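Local coordinates for probable thioesterase (Thermus thermophilus, PDB 1Z54), which probably acts as a hot-dog-fold thioesterase that hydrolyses acyl-CoA thioesters, at residues V56-L61 with F104-C109; F63-R68 with V98-G103; E74-L79 with R90-R95. All coordinates share one frame; numbering follows the deposited sequence.

Interaction 1. Residues V56-L61 with F104-C109; sequences VVELGL and FTRHLC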
ATOM      1  N   VAL A  56       8.410 -14.388  -6.155  1.00 15.81           N
ATOM      2  CA  VAL A  56       9.430 -14.191  -5.135  1.00 15.20           C
ATOM      3  C   VAL A  56       9.376 -15.320  -4.115  1.00 16.77           C
ATOM      4  O   VAL A  56       8.325 -15.584  -3.537  1.00 14.40           O
ATOM      5  CB  VAL A  56       9.203 -12.852  -4.383  1.00 18.00           C
ATOM      6  CG1 VAL A  56      10.221 -12.701  -3.247  1.00 14.44           C
ATOM      7  CG2 VAL A  56       9.289 -11.687  -5.360  1.00 15.67           C
ATOM      8  N   VAL A  57      10.499 -16.001  -3.904  1.00 16.82           N
ATOM      9  CA  VAL A  57      10.526 -17.075  -2.916  1.00 17.19           C
ATOM     10  C   VAL A  57      11.285 -16.620  -1.681  1.00 14.57           C
ATOM     11  O   VAL A  57      11.147 -17.199  -0.611  1.00 10.54           O
ATOM     12  CB  VAL A  57      11.152 -18.367  -3.474  1.00 17.78           C
ATOM     13  CG1 VAL A  57      10.247 -18.943  -4.541  1.00 19.31           C
ATOM     14  CG2 VAL A  57      12.532 -18.086  -4.031  1.00 16.81           C
ATOM     15  N   GLU A  58      12.097 -15.580  -1.834  1.00 15.60           N
ATOM     16  CA  GLU A  58      12.822 -15.038  -0.688  1.00 17.28           C
ATOM     17  C   GLU A  58      13.203 -13.581  -0.886  1.00 16.93           C
ATOM     18  O   GLU A  58      13.601 -13.170  -1.973  1.00 14.37           O
ATOM     19  CB  GLU A  58      14.086 -15.842  -0.373  1.00 16.58           C
ATOM     20  CG  GLU A  58      14.743 -15.373   0.922  1.00 18.34           C
ATOM     21  CD  GLU A  58      16.071 -16.039   1.192  1.00 22.65           C
ATOM     22  OE1 GLU A  58      16.676 -15.738   2.246  1.00 20.64           O
ATOM     23  OE2 GLU A  58      16.510 -16.858   0.353  1.00 21.89           O
ATOM     24  N   LEU A  59      13.077 -12.808   0.183  1.00 17.41           N
ATOM     25  CA  LEU A  59      13.403 -11.388   0.153  1.00 19.21           C
ATOM     26  C   LEU A  59      14.351 -11.084   1.305  1.00 19.15           C
ATOM     27  O   LEU A  59      14.275 -11.701   2.370  1.00 19.66           O
ATOM     28  CB  LEU A  59      12.128 -10.548   0.300  1.00 19.85           C
ATOM     29  CG  LEU A  59      12.287  -9.053   0.605  1.00 24.16           C
ATOM     30  CD1 LEU A  59      12.882  -8.334  -0.601  1.00 23.14           C
ATOM     31  CD2 LEU A  59      10.923  -8.455   0.955  1.00 23.69           C
ATOM     32  N   GLY A  60      15.250 -10.135   1.081  1.00 17.01           N
ATOM     33  CA  GLY A  60      16.188  -9.750   2.113  1.00 18.27           C
ATOM     34  C   GLY A  60      16.531  -8.288   1.944  1.00 19.07           C
ATOM     35  O   GLY A  60      16.876  -7.854   0.847  1.00 18.66           O
ATOM     36  N   LEU A  61      16.426  -7.523   3.024  1.00 18.20           N
ATOM     37  CA  LEU A  61      16.730  -6.105   2.967  1.00 18.92           C
ATOM     38  C   LEU A  61      17.455  -5.610   4.200  1.00 18.92           C
ATOM     39  O   LEU A  61      17.088  -5.943   5.329  1.00 17.18           O
ATOM     40  CB  LEU A  61      15.447  -5.285   2.777  1.00 16.61           C
ATOM     41  CG  LEU A  61      15.024  -4.971   1.338  1.00 17.64           C
ATOM     42  CD1 LEU A  61      13.533  -4.708   1.289  1.00 16.89           C
ATOM     43  CD2 LEU A  61      15.809  -3.764   0.815  1.00 17.02           C
ATOM     44  N   PHE A 104      18.073  -8.268  -1.839  1.00 17.37           N
ATOM     45  CA  PHE A 104      18.004  -9.241  -2.910  1.00 19.63           C
ATOM     46  C   PHE A 104      16.641  -9.911  -2.935  1.00 19.21           C
ATOM     47  O   PHE A 104      15.891  -9.872  -1.960  1.00 20.11           O
ATOM     48  CB  PHE A 104      19.085 -10.309  -2.695  1.00 19.32           C
ATOM     49  CG  PHE A 104      18.792 -11.235  -1.544  1.00 20.53           C
ATOM     50  CD1 PHE A 104      18.034 -12.384  -1.735  1.00 18.78           C
ATOM     51  CD2 PHE A 104      19.225 -10.923  -0.255  1.00 19.15           C
ATOM     52  CE1 PHE A 104      17.703 -13.212  -0.655  1.00 21.80           C
ATOM     53  CE2 PHE A 104      18.902 -11.740   0.834  1.00 20.18           C
ATOM     54  CZ  PHE A 104      18.138 -12.888   0.636  1.00 15.88           C
ATOM     55  N   THR A 105      16.327 -10.523  -4.064  1.00 18.29           N
ATOM     56  CA  THR A 105      15.088 -11.252  -4.207  1.00 20.57           C
ATOM     57  C   THR A 105      15.417 -12.514  -4.974  1.00 21.54           C
ATOM     58  O   THR A 105      16.020 -12.472  -6.054  1.00 20.75           O
ATOM     59  CB  THR A 105      14.009 -10.462  -4.982  1.00 20.43           C
ATOM     60  OG1 THR A 105      14.552  -9.995  -6.218  1.00 18.52           O
ATOM     61  CG2 THR A 105      13.500  -9.287  -4.156  1.00 17.61           C
ATOM     62  N   ARG A 106      15.045 -13.639  -4.384  1.00 21.52           N
ATOM     63  CA  ARG A 106      15.264 -14.938  -4.988  1.00 24.01           C
ATOM     64  C   ARG A 106      13.949 -15.303  -5.661  1.00 23.58           C
ATOM     65  O   ARG A 106      12.881 -15.138  -5.072  1.00 23.43           O
ATOM     66  CB  ARG A 106      15.602 -15.959  -3.899  1.00 26.41           C
ATOM     67  CG  ARG A 106      15.987 -17.327  -4.403  1.00 29.61           C
ATOM     68  CD  ARG A 106      17.447 -17.593  -4.094  1.00 35.87           C
ATOM     69  NE  ARG A 106      17.742 -17.400  -2.675  1.00 37.78           N
ATOM     70  CZ  ARG A 106      18.973 -17.332  -2.174  1.00 41.26           C
ATOM     71  NH1 ARG A 106      19.156 -17.154  -0.871  1.00 40.24           N
ATOM     72  NH2 ARG A 106      20.025 -17.441  -2.979  1.00 41.10           N
ATOM     73  N   HIS A 107      14.019 -15.787  -6.894  1.00 22.69           N
ATOM     74  CA  HIS A 107      12.810 -16.162  -7.614  1.00 20.02           C
ATOM     75  C   HIS A 107      12.873 -17.569  -8.183  1.00 21.44           C
ATOM     76  O   HIS A 107      13.946 -18.113  -8.436  1.00 20.93           O
ATOM     77  CB  HIS A 107      12.561 -15.225  -8.799  1.00 16.43           C
ATOM     78  CG  HIS A 107      12.392 -13.786  -8.432  1.00 15.93           C
ATOM     79  ND1 HIS A 107      13.444 -12.987  -8.041  1.00 17.95           N
ATOM     80  CD2 HIS A 107      11.298 -12.987  -8.453  1.00 13.28           C
ATOM     81  CE1 HIS A 107      13.008 -11.756  -7.840  1.00 16.19           C
ATOM     82  NE2 HIS A 107      11.708 -11.729  -8.084  1.00 16.43           N
ATOM     83  N   LEU A 108      11.701 -18.153  -8.382  1.00 22.20           N
ATOM     84  CA  LEU A 108      11.588 -19.450  -9.020  1.00 23.37           C
ATOM     85  C   LEU A 108      10.837 -19.056 -10.282  1.00 23.13           C
ATOM     86  O   LEU A 108      10.379 -17.913 -10.397  1.00 19.83           O
ATOM     87  CB  LEU A 108      10.743 -20.424  -8.192  1.00 23.43           C
ATOM     88  CG  LEU A 108      11.436 -21.151  -7.037  1.00 25.46           C
ATOM     89  CD1 LEU A 108      10.437 -22.115  -6.406  1.00 25.57           C
ATOM     90  CD2 LEU A 108      12.666 -21.915  -7.536  1.00 26.43           C
ATOM     91  N   CYS A 109      10.717 -19.970 -11.234  1.00 23.48           N
ATOM     92  CA  CYS A 109       9.994 -19.651 -12.453  1.00 25.24           C
ATOM     93  C   CYS A 109       8.749 -20.509 -12.511  1.00 26.57           C
ATOM     94  O   CYS A 109       8.814 -21.729 -12.358  1.00 25.25           O
ATOM     95  CB  CYS A 109      10.856 -19.897 -13.695  1.00 25.78           C
ATOM     96  SG  CYS A 109      10.004 -19.520 -15.264  1.00 25.70           S
TER
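Glu58 runs its extended side chain alongside Arg106, and one carboxylate oxygen carries the salt bridge: OE2 lies 2.9 Å from Arg106 NH1, with a weak second bond from Arg106 NE. That oxygen is met on its syn side, 33° out of the carboxylate plane, yet sits close to the guanidinium plane. The other carboxylate oxygen of Glu58, OE1, meets the rim of Phe104, 3.6 Å from CZ, with carboxylate and ring almost perpendicular (86°). Phe104 reaches this place because CG stands between its backbone N and carbonyl carbon (chi1 72°), which swings the ring over Gly60 and brings CE2 within 3.6 Å of Gly60 CA. Beside this pair the strands carry a classic beta bulge, in which Val57 and Glu58 both face Arg106: Val57 N donates to Arg106 O at 2.8 Å. Val57 CG1 packs on Leu108 CG at 3.5 Å. The Glu58 backbone also pairs with a strand of the second subunit. Replacing Glu58 by alanine would probably cost Arg106 its close carboxylate partner, the ion pair to Glu81 being long and weak, and set the guanidinium freer to turn. One carboxylate thus pairs with Arg106 and borders the Phe104 ring, coupling charge pairing to aromatic packing.

Interaction 2. Residues F63-R68 with V98-G103; sequences FRAPAR and VLLAEG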
ATOM      1  N   PHE A  63      18.574  -2.060   5.863  1.00 20.54           N
ATOM      2  CA  PHE A  63      18.358  -0.622   5.830  1.00 21.66           C
ATOM      3  C   PHE A  63      19.510   0.088   6.534  1.00 22.94           C
ATOM      4  O   PHE A  63      19.716  -0.092   7.734  1.00 23.65           O
ATOM      5  CB  PHE A  63      17.021  -0.307   6.510  1.00 20.37           C
ATOM      6  CG  PHE A  63      15.862  -1.110   5.967  1.00 19.86           C
ATOM      7  CD1 PHE A  63      15.160  -0.678   4.844  1.00 19.04           C
ATOM      8  CD2 PHE A  63      15.484  -2.314   6.572  1.00 19.30           C
ATOM      9  CE1 PHE A  63      14.094  -1.429   4.325  1.00 17.42           C
ATOM     10  CE2 PHE A  63      14.421  -3.074   6.062  1.00 18.10           C
ATOM     11  CZ  PHE A  63      13.724  -2.629   4.936  1.00 15.43           C
ATOM     12  N   ARG A  64      20.254   0.891   5.775  1.00 23.34           N
ATOM     13  CA  ARG A  64      21.411   1.621   6.295  1.00 23.15           C
ATOM     14  C   ARG A  64      21.102   3.086   6.618  1.00 23.01           C
ATOM     15  O   ARG A  64      21.549   3.613   7.637  1.00 21.67           O
ATOM     16  CB  ARG A  64      22.551   1.575   5.275  1.00 24.87           C
ATOM     17  CG  ARG A  64      22.897   0.184   4.742  1.00 27.98           C
ATOM     18  CD  ARG A  64      23.571  -0.672   5.799  1.00 30.61           C
ATOM     19  NE  ARG A  64      24.189  -1.862   5.212  1.00 33.84           N
ATOM     20  CZ  ARG A  64      24.953  -2.717   5.888  1.00 34.31           C
ATOM     21  NH1 ARG A  64      25.475  -3.772   5.278  1.00 33.35           N
ATOM     22  NH2 ARG A  64      25.195  -2.516   7.180  1.00 35.54           N
ATOM     23  N   ALA A  65      20.362   3.743   5.727  1.00 20.49           N
ATOM     24  CA  ALA A  65      19.993   5.145   5.899  1.00 20.70           C
ATOM     25  C   ALA A  65      18.622   5.307   5.273  1.00 20.03           C
ATOM     26  O   ALA A  65      18.305   4.649   4.286  1.00 19.98           O
ATOM     27  CB  ALA A  65      21.019   6.067   5.209  1.00 18.24           C
ATOM     28  N   PRO A  66      17.803   6.210   5.817  1.00 20.06           N
ATOM     29  CA  PRO A  66      16.460   6.402   5.273  1.00 20.57           C
ATOM     30  C   PRO A  66      16.313   7.264   4.036  1.00 21.79           C
ATOM     31  O   PRO A  66      17.178   8.077   3.709  1.00 22.12           O
ATOM     32  CB  PRO A  66      15.703   6.988   6.456  1.00 21.27           C
ATOM     33  CG  PRO A  66      16.743   7.889   7.065  1.00 22.65           C
ATOM     34  CD  PRO A  66      18.014   7.043   7.017  1.00 19.13           C
ATOM     35  N   ALA A  67      15.194   7.055   3.351  1.00 20.09           N
ATOM     36  CA  ALA A  67      14.834   7.822   2.173  1.00 19.87           C
ATOM     37  C   ALA A  67      13.695   8.692   2.698  1.00 19.37           C
ATOM     38  O   ALA A  67      12.996   8.300   3.633  1.00 16.94           O
ATOM     39  CB  ALA A  67      14.336   6.898   1.065  1.00 18.21           C
ATOM     40  N   ARG A  68      13.510   9.870   2.121  1.00 20.81           N
ATOM     41  CA  ARG A  68      12.450  10.759   2.585  1.00 20.85           C
ATOM     42  C   ARG A  68      11.637  11.378   1.457  1.00 20.97           C
ATOM     43  O   ARG A  68      12.097  11.454   0.309  1.00 18.69           O
ATOM     44  CB  ARG A  68      13.038  11.894   3.426  1.00 23.72           C
ATOM     45  CG  ARG A  68      13.699  11.461   4.715  1.00 26.36           C
ATOM     46  CD  ARG A  68      13.894  12.650   5.645  1.00 31.95           C
ATOM     47  NE  ARG A  68      14.443  12.242   6.936  1.00 36.77           N
ATOM     48  CZ  ARG A  68      15.705  11.869   7.129  1.00 37.76           C
ATOM     49  NH1 ARG A  68      16.563  11.857   6.116  1.00 40.26           N
ATOM     50  NH2 ARG A  68      16.110  11.494   8.334  1.00 39.15           N
ATOM     51  N   VAL A  98      25.064   8.067  -1.519  1.00 28.20           N
ATOM     52  CA  VAL A  98      24.827   7.490  -0.192  1.00 25.58           C
ATOM     53  C   VAL A  98      23.964   6.233  -0.262  1.00 25.22           C
ATOM     54  O   VAL A  98      22.852   6.265  -0.791  1.00 21.50           O
ATOM     55  CB  VAL A  98      24.122   8.493   0.738  1.00 27.49           C
ATOM     56  CG1 VAL A  98      24.082   7.938   2.157  1.00 27.36           C
ATOM     57  CG2 VAL A  98      24.838   9.838   0.698  1.00 29.03           C
ATOM     58  N   LEU A  99      24.472   5.125   0.273  1.00 23.06           N
ATOM     59  CA  LEU A  99      23.708   3.885   0.259  1.00 24.06           C
ATOM     60  C   LEU A  99      22.594   4.001   1.302  1.00 24.67           C
ATOM     61  O   LEU A  99      22.838   4.379   2.452  1.00 25.43           O
ATOM     62  CB  LEU A  99      24.613   2.696   0.579  1.00 22.12           C
ATOM     63  CG  LEU A  99      23.957   1.314   0.654  1.00 23.97           C
ATOM     64  CD1 LEU A  99      23.330   0.938  -0.691  1.00 25.06           C
ATOM     65  CD2 LEU A  99      25.011   0.291   1.062  1.00 23.78           C
ATOM     66  N   LEU A 100      21.368   3.696   0.893  1.00 22.80           N
ATOM     67  CA  LEU A 100      20.236   3.775   1.806  1.00 22.03           C
ATOM     68  C   LEU A 100      19.877   2.407   2.344  1.00 20.23           C
ATOM     69  O   LEU A 100      19.540   2.252   3.520  1.00 20.74           O
ATOM     70  CB  LEU A 100      19.028   4.390   1.101  1.00 19.50           C
ATOM     71  CG  LEU A 100      19.278   5.802   0.579  1.00 19.80           C
ATOM     72  CD1 LEU A 100      17.948   6.425   0.163  1.00 17.51           C
ATOM     73  CD2 LEU A 100      19.943   6.650   1.667  1.00 18.19           C
ATOM     74  N   ALA A 101      19.953   1.415   1.470  1.00 19.78           N
ATOM     75  CA  ALA A 101      19.641   0.049   1.841  1.00 20.33           C
ATOM     76  C   ALA A 101      20.127  -0.840   0.717  1.00 20.58           C
ATOM     77  O   ALA A 101      20.407  -0.366  -0.382  1.00 21.45           O
ATOM     78  CB  ALA A 101      18.137  -0.117   2.024  1.00 21.28           C
ATOM     79  N   GLU A 102      20.234  -2.130   0.994  1.00 21.17           N
ATOM     80  CA  GLU A 102      20.669  -3.081  -0.016  1.00 21.18           C
ATOM     81  C   GLU A 102      19.924  -4.377   0.232  1.00 20.79           C
ATOM     82  O   GLU A 102      19.598  -4.705   1.375  1.00 21.02           O
ATOM     83  CB  GLU A 102      22.180  -3.300   0.068  1.00 24.43           C
ATOM     84  CG  GLU A 102      22.683  -3.730   1.428  1.00 26.98           C
ATOM     85  CD  GLU A 102      24.190  -3.600   1.546  1.00 30.31           C
ATOM     86  OE1 GLU A 102      24.909  -4.222   0.730  1.00 32.00           O
ATOM     87  OE2 GLU A 102      24.654  -2.875   2.451  1.00 28.60           O
ATOM     88  N   GLY A 103      19.644  -5.113  -0.837  1.00 20.24           N
ATOM     89  CA  GLY A 103      18.909  -6.350  -0.677  1.00 19.09           C
ATOM     90  C   GLY A 103      18.945  -7.268  -1.878  1.00 19.05           C
ATOM     91  O   GLY A 103      19.734  -7.084  -2.819  1.00 14.63           O
TER
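Leu100 O accepts two successive backbone amides, Arg64 N at 2.7 Å and Ala65 N at 2.8 Å, both arriving from the same face of its carbonyl plane. The Ala65 bond is nearly straight (175° at the hydrogen), whereas that of Arg64 is bent to 143°. A second shared acceptor is Glu102 OE2, which Arg64 grips side-on: NE stands 3.0 Å from OE2 on its anti side, and NH1 comes from above the carboxylate plane. A turn at chi2 (-71°) lays the Arg64 chain along the strand toward that oxygen. In the hot-dog sheet this is where strand 52-63 gives way to a loop, and strand 98-111 is itself kinked by a classic bulge, Leu100 and Ala101 both facing Val93. Around the bulge the Leu100 side chain divides its branches: CD1 rests 3.8 Å from Ala67 CB, while CD2 lies 3.7 Å from Ala65 CB. Val73 of strand 72-82 touches both Leu100 and Ala67. Before the loop, Phe63 and Ala101 form an antiparallel non-hydrogen-bonded pair, with Ala101 CB 3.8 Å from Phe63 CA. The Phe63 ring then meets Tyr25 edge-to-face and packs on Val56 of the second subunit.

Interaction 3. Residues E74-L79 with R90-R95; sequences EVRTRL and RYRVER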
ATOM      1  N   GLU A  74      17.850   6.033  -6.308  1.00 21.42           N
ATOM      2  CA  GLU A  74      18.338   5.246  -7.426  1.00 22.99           C
ATOM      3  C   GLU A  74      18.499   3.811  -6.970  1.00 22.00           C
ATOM      4  O   GLU A  74      19.101   3.541  -5.926  1.00 21.09           O
ATOM      5  CB  GLU A  74      19.675   5.795  -7.928  1.00 25.74           C
ATOM      6  CG  GLU A  74      19.544   7.106  -8.679  1.00 31.17           C
ATOM      7  CD  GLU A  74      20.855   7.572  -9.285  1.00 35.58           C
ATOM      8  OE1 GLU A  74      20.823   8.514 -10.105  1.00 37.71           O
ATOM      9  OE2 GLU A  74      21.916   7.003  -8.940  1.00 38.52           O
ATOM     10  N   VAL A  75      17.933   2.898  -7.748  1.00 20.76           N
ATOM     11  CA  VAL A  75      18.011   1.487  -7.434  1.00 20.47           C
ATOM     12  C   VAL A  75      18.810   0.782  -8.507  1.00 21.78           C
ATOM     13  O   VAL A  75      18.416   0.744  -9.673  1.00 20.46           O
ATOM     14  CB  VAL A  75      16.625   0.849  -7.350  1.00 20.74           C
ATOM     15  CG1 VAL A  75      16.760  -0.603  -6.911  1.00 15.69           C
ATOM     16  CG2 VAL A  75      15.757   1.634  -6.370  1.00 19.67           C
ATOM     17  N   ARG A  76      19.947   0.240  -8.097  1.00 22.01           N
ATOM     18  CA  ARG A  76      20.834  -0.467  -9.001  1.00 23.23           C
ATOM     19  C   ARG A  76      20.548  -1.953  -8.886  1.00 21.52           C
ATOM     20  O   ARG A  76      20.589  -2.516  -7.794  1.00 21.15           O
ATOM     21  CB  ARG A  76      22.286  -0.170  -8.620  1.00 24.90           C
ATOM     22  CG  ARG A  76      22.625   1.316  -8.704  1.00 32.72           C
ATOM     23  CD  ARG A  76      23.892   1.671  -7.930  1.00 36.99           C
ATOM     24  NE  ARG A  76      25.063   0.942  -8.407  1.00 42.99           N
ATOM     25  CZ  ARG A  76      26.300   1.138  -7.951  1.00 45.98           C
ATOM     26  NH1 ARG A  76      27.313   0.431  -8.438  1.00 46.09           N
ATOM     27  NH2 ARG A  76      26.524   2.042  -7.006  1.00 45.81           N
ATOM     28  N   THR A  77      20.248  -2.596 -10.006  1.00 20.50           N
ATOM     29  CA  THR A  77      19.966  -4.018  -9.952  1.00 19.86           C
ATOM     30  C   THR A  77      20.717  -4.840 -10.979  1.00 21.03           C
ATOM     31  O   THR A  77      20.970  -4.405 -12.105  1.00 20.98           O
ATOM     32  CB  THR A  77      18.440  -4.314 -10.085  1.00 19.58           C
ATOM     33  OG1 THR A  77      18.231  -5.392 -11.002  1.00 19.74           O
ATOM     34  CG2 THR A  77      17.687  -3.103 -10.544  1.00 15.39           C
ATOM     35  N   ARG A  78      21.098  -6.035 -10.566  1.00 20.46           N
ATOM     36  CA  ARG A  78      21.789  -6.926 -11.467  1.00 24.25           C
ATOM     37  C   ARG A  78      21.335  -8.336 -11.177  1.00 22.67           C
ATOM     38  O   ARG A  78      20.818  -8.625 -10.095  1.00 22.48           O
ATOM     39  CB  ARG A  78      23.305  -6.799 -11.291  1.00 27.74           C
ATOM     40  CG  ARG A  78      23.862  -7.441 -10.040  1.00 31.17           C
ATOM     41  CD  ARG A  78      25.383  -7.387 -10.068  1.00 37.13           C
ATOM     42  NE  ARG A  78      25.972  -8.457  -9.270  1.00 40.17           N
ATOM     43  CZ  ARG A  78      25.929  -8.507  -7.945  1.00 41.12           C
ATOM     44  NH1 ARG A  78      25.329  -7.540  -7.262  1.00 42.80           N
ATOM     45  NH2 ARG A  78      26.472  -9.534  -7.307  1.00 41.97           N
ATOM     46  N   LEU A  79      21.498  -9.206 -12.159  1.00 24.30           N
ATOM     47  CA  LEU A  79      21.130 -10.599 -12.005  1.00 24.64           C
ATOM     48  C   LEU A  79      22.374 -11.261 -11.433  1.00 24.96           C
ATOM     49  O   LEU A  79      23.342 -11.510 -12.157  1.00 24.32           O
ATOM     50  CB  LEU A  79      20.771 -11.200 -13.365  1.00 24.56           C
ATOM     51  CG  LEU A  79      20.352 -12.668 -13.419  1.00 26.06           C
ATOM     52  CD1 LEU A  79      19.153 -12.897 -12.514  1.00 26.59           C
ATOM     53  CD2 LEU A  79      20.017 -13.046 -14.863  1.00 27.37           C
ATOM     54  N   ARG A  90      20.116  -8.751  -7.074  1.00 17.91           N
ATOM     55  CA  ARG A  90      20.719  -8.050  -5.959  1.00 19.31           C
ATOM     56  C   ARG A  90      20.549  -6.570  -6.234  1.00 18.35           C
ATOM     57  O   ARG A  90      20.673  -6.130  -7.374  1.00 17.44           O
ATOM     58  CB  ARG A  90      22.193  -8.421  -5.815  1.00 20.93           C
ATOM     59  CG  ARG A  90      22.400  -9.743  -5.110  1.00 21.80           C
ATOM     60  CD  ARG A  90      23.804  -9.841  -4.560  1.00 27.79           C
ATOM     61  NE  ARG A  90      23.882 -10.784  -3.449  1.00 35.18           N
ATOM     62  CZ  ARG A  90      23.230 -10.645  -2.296  1.00 37.03           C
ATOM     63  NH1 ARG A  90      23.366 -11.558  -1.345  1.00 37.60           N
ATOM     64  NH2 ARG A  90      22.445  -9.594  -2.092  1.00 40.05           N
ATOM     65  N   TYR A  91      20.250  -5.800  -5.194  1.00 18.00           N
ATOM     66  CA  TYR A  91      20.019  -4.379  -5.385  1.00 17.23           C
ATOM     67  C   TYR A  91      20.710  -3.468  -4.395  1.00 16.71           C
ATOM     68  O   TYR A  91      21.004  -3.855  -3.266  1.00 14.54           O
ATOM     69  CB  TYR A  91      18.524  -4.061  -5.292  1.00 16.88           C
ATOM     70  CG  TYR A  91      17.589  -5.057  -5.923  1.00 17.76           C
ATOM     71  CD1 TYR A  91      17.367  -6.312  -5.344  1.00 18.26           C
ATOM     72  CD2 TYR A  91      16.855  -4.715  -7.056  1.00 16.32           C
ATOM     73  CE1 TYR A  91      16.422  -7.199  -5.881  1.00 17.85           C
ATOM     74  CE2 TYR A  91      15.914  -5.586  -7.595  1.00 17.20           C
ATOM     75  CZ  TYR A  91      15.699  -6.823  -7.004  1.00 16.47           C
ATOM     76  OH  TYR A  91      14.749  -7.666  -7.536  1.00 13.95           O
ATOM     77  N   ARG A  92      20.929  -2.234  -4.837  1.00 16.87           N
ATOM     78  CA  ARG A  92      21.512  -1.196  -4.003  1.00 17.79           C
ATOM     79  C   ARG A  92      20.619   0.019  -4.182  1.00 18.51           C
ATOM     80  O   ARG A  92      20.388   0.471  -5.309  1.00 17.78           O
ATOM     81  CB  ARG A  92      22.945  -0.863  -4.431  1.00 19.19           C
ATOM     82  CG  ARG A  92      23.962  -1.915  -4.014  1.00 20.64           C
ATOM     83  CD  ARG A  92      25.387  -1.581  -4.448  1.00 22.84           C
ATOM     84  NE  ARG A  92      26.058  -0.653  -3.541  1.00 24.07           N
ATOM     85  CZ  ARG A  92      25.945   0.667  -3.598  1.00 26.18           C
ATOM     86  NH1 ARG A  92      25.187   1.231  -4.528  1.00 26.06           N
ATOM     87  NH2 ARG A  92      26.588   1.427  -2.716  1.00 26.34           N
ATOM     88  N   VAL A  93      20.085   0.521  -3.075  1.00 16.91           N
ATOM     89  CA  VAL A  93      19.227   1.685  -3.124  1.00 18.76           C
ATOM     90  C   VAL A  93      20.019   2.843  -2.558  1.00 20.98           C
ATOM     91  O   VAL A  93      20.377   2.840  -1.381  1.00 20.76           O
ATOM     92  CB  VAL A  93      17.959   1.517  -2.265  1.00 17.87           C
ATOM     93  CG1 VAL A  93      17.077   2.747  -2.425  1.00 17.53           C
ATOM     94  CG2 VAL A  93      17.203   0.252  -2.663  1.00 17.18           C
ATOM     95  N   GLU A  94      20.297   3.835  -3.388  1.00 21.48           N
ATOM     96  CA  GLU A  94      21.053   4.967  -2.905  1.00 25.83           C
ATOM     97  C   GLU A  94      20.500   6.308  -3.348  1.00 27.08           C
ATOM     98  O   GLU A  94      19.541   6.385  -4.119  1.00 26.91           O
ATOM     99  CB  GLU A  94      22.528   4.823  -3.311  1.00 30.17           C
ATOM    100  CG  GLU A  94      22.773   4.513  -4.766  1.00 34.32           C
ATOM    101  CD  GLU A  94      24.246   4.326  -5.068  1.00 37.27           C
ATOM    102  OE1 GLU A  94      25.028   5.264  -4.834  1.00 40.46           O
ATOM    103  OE2 GLU A  94      24.631   3.237  -5.536  1.00 40.25           O
ATOM    104  N   ARG A  95      21.107   7.364  -2.822  1.00 27.58           N
ATOM    105  CA  ARG A  95      20.717   8.727  -3.135  1.00 29.86           C
ATOM    106  C   ARG A  95      21.991   9.561  -3.190  1.00 29.34           C
ATOM    107  O   ARG A  95      22.624   9.805  -2.165  1.00 29.24           O
ATOM    108  CB  ARG A  95      19.791   9.268  -2.046  1.00 30.43           C
ATOM    109  CG  ARG A  95      19.306  10.688  -2.276  1.00 31.72           C
ATOM    110  CD  ARG A  95      18.604  11.198  -1.035  1.00 34.49           C
ATOM    111  NE  ARG A  95      19.533  11.273   0.092  1.00 37.35           N
ATOM    112  CZ  ARG A  95      19.355  10.663   1.263  1.00 39.76           C
ATOM    113  NH1 ARG A  95      18.270   9.922   1.481  1.00 35.96           N
ATOM    114  NH2 ARG A  95      20.270  10.790   2.220  1.00 39.91           N
TER
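Arg76 and Glu94 meet across the two strands through a salt bridge in which Arg76 NH2 is 2.7 Å from Glu94 OE2. The oxygen uses its syn lone pair and lies close to the guanidinium plane, and the bond is fairly straight (161° at the hydrogen). Arg92, on the same strand as Glu94, turns NH1 to the same oxygen, though that bond is modelled too short for its length to be trusted. Two guanidinium groups thus share one carboxylate, whose negative charge probably offsets the closeness of the like-charged Arg76 NH2 and Arg92 NH1 and favours an ionised Glu94. Glu94 reaches into this cluster because its CG lies between the backbone N and carbonyl carbon (chi1 50°). Farther along this face, Arg78 lies beside Arg90, its NH1 3.6 Å from Arg90 CB, so that the aliphatic part of Arg90 is what it touches. The other face is less polar: Thr77 CB packs 3.4 Å from Tyr91 CD2, and Val75 CG1 is 4.1 Å from the same ring atom.

The backbones fix both rows. Glu74 with Glu94, Arg76 with Arg92 and Arg78 with Arg90 are antiparallel hydrogen-bonded pairs, each closed by two bonds; Arg76 N to Arg92 O, for example, measures 2.8 Å. The segments run at 164° to each other as the arms of the hairpin 72-95. Tyr91 OH is held beyond it by Thr105 and Arg33. Helix 24-39 covers the Val75, Thr77 and Tyr91 face through Leu29, Ala32 and Phe36, while strands 3-8 and 98-111 flank the hairpin within the sheet.

How the interactions relate
All three contacts belong to one antiparallel sheet, whose strands run in the order 3-8, 72-82, 86-95, 98-111, 52-63. Along the chain they are nested: interaction 3 closes the innermost hairpin, interaction 2 encloses it, and interaction 1 encloses both. Strand 98-111 serves interactions 1 and 2, whose centres are about 19 Å apart; interaction 3 lies about 10 Å from interaction 2 and about 15 Å from interaction 1, centre to centre. Strand 86-95 lies next to 98-111, with a probable hydrogen bond from Leu100 N to Val93 O at 2.6 Å. The sheet therefore extends continuously from the central hairpin to edge strand 52-63, where the second subunit prolongs it, consistent with the hot-dog dimer of this thioesterase family.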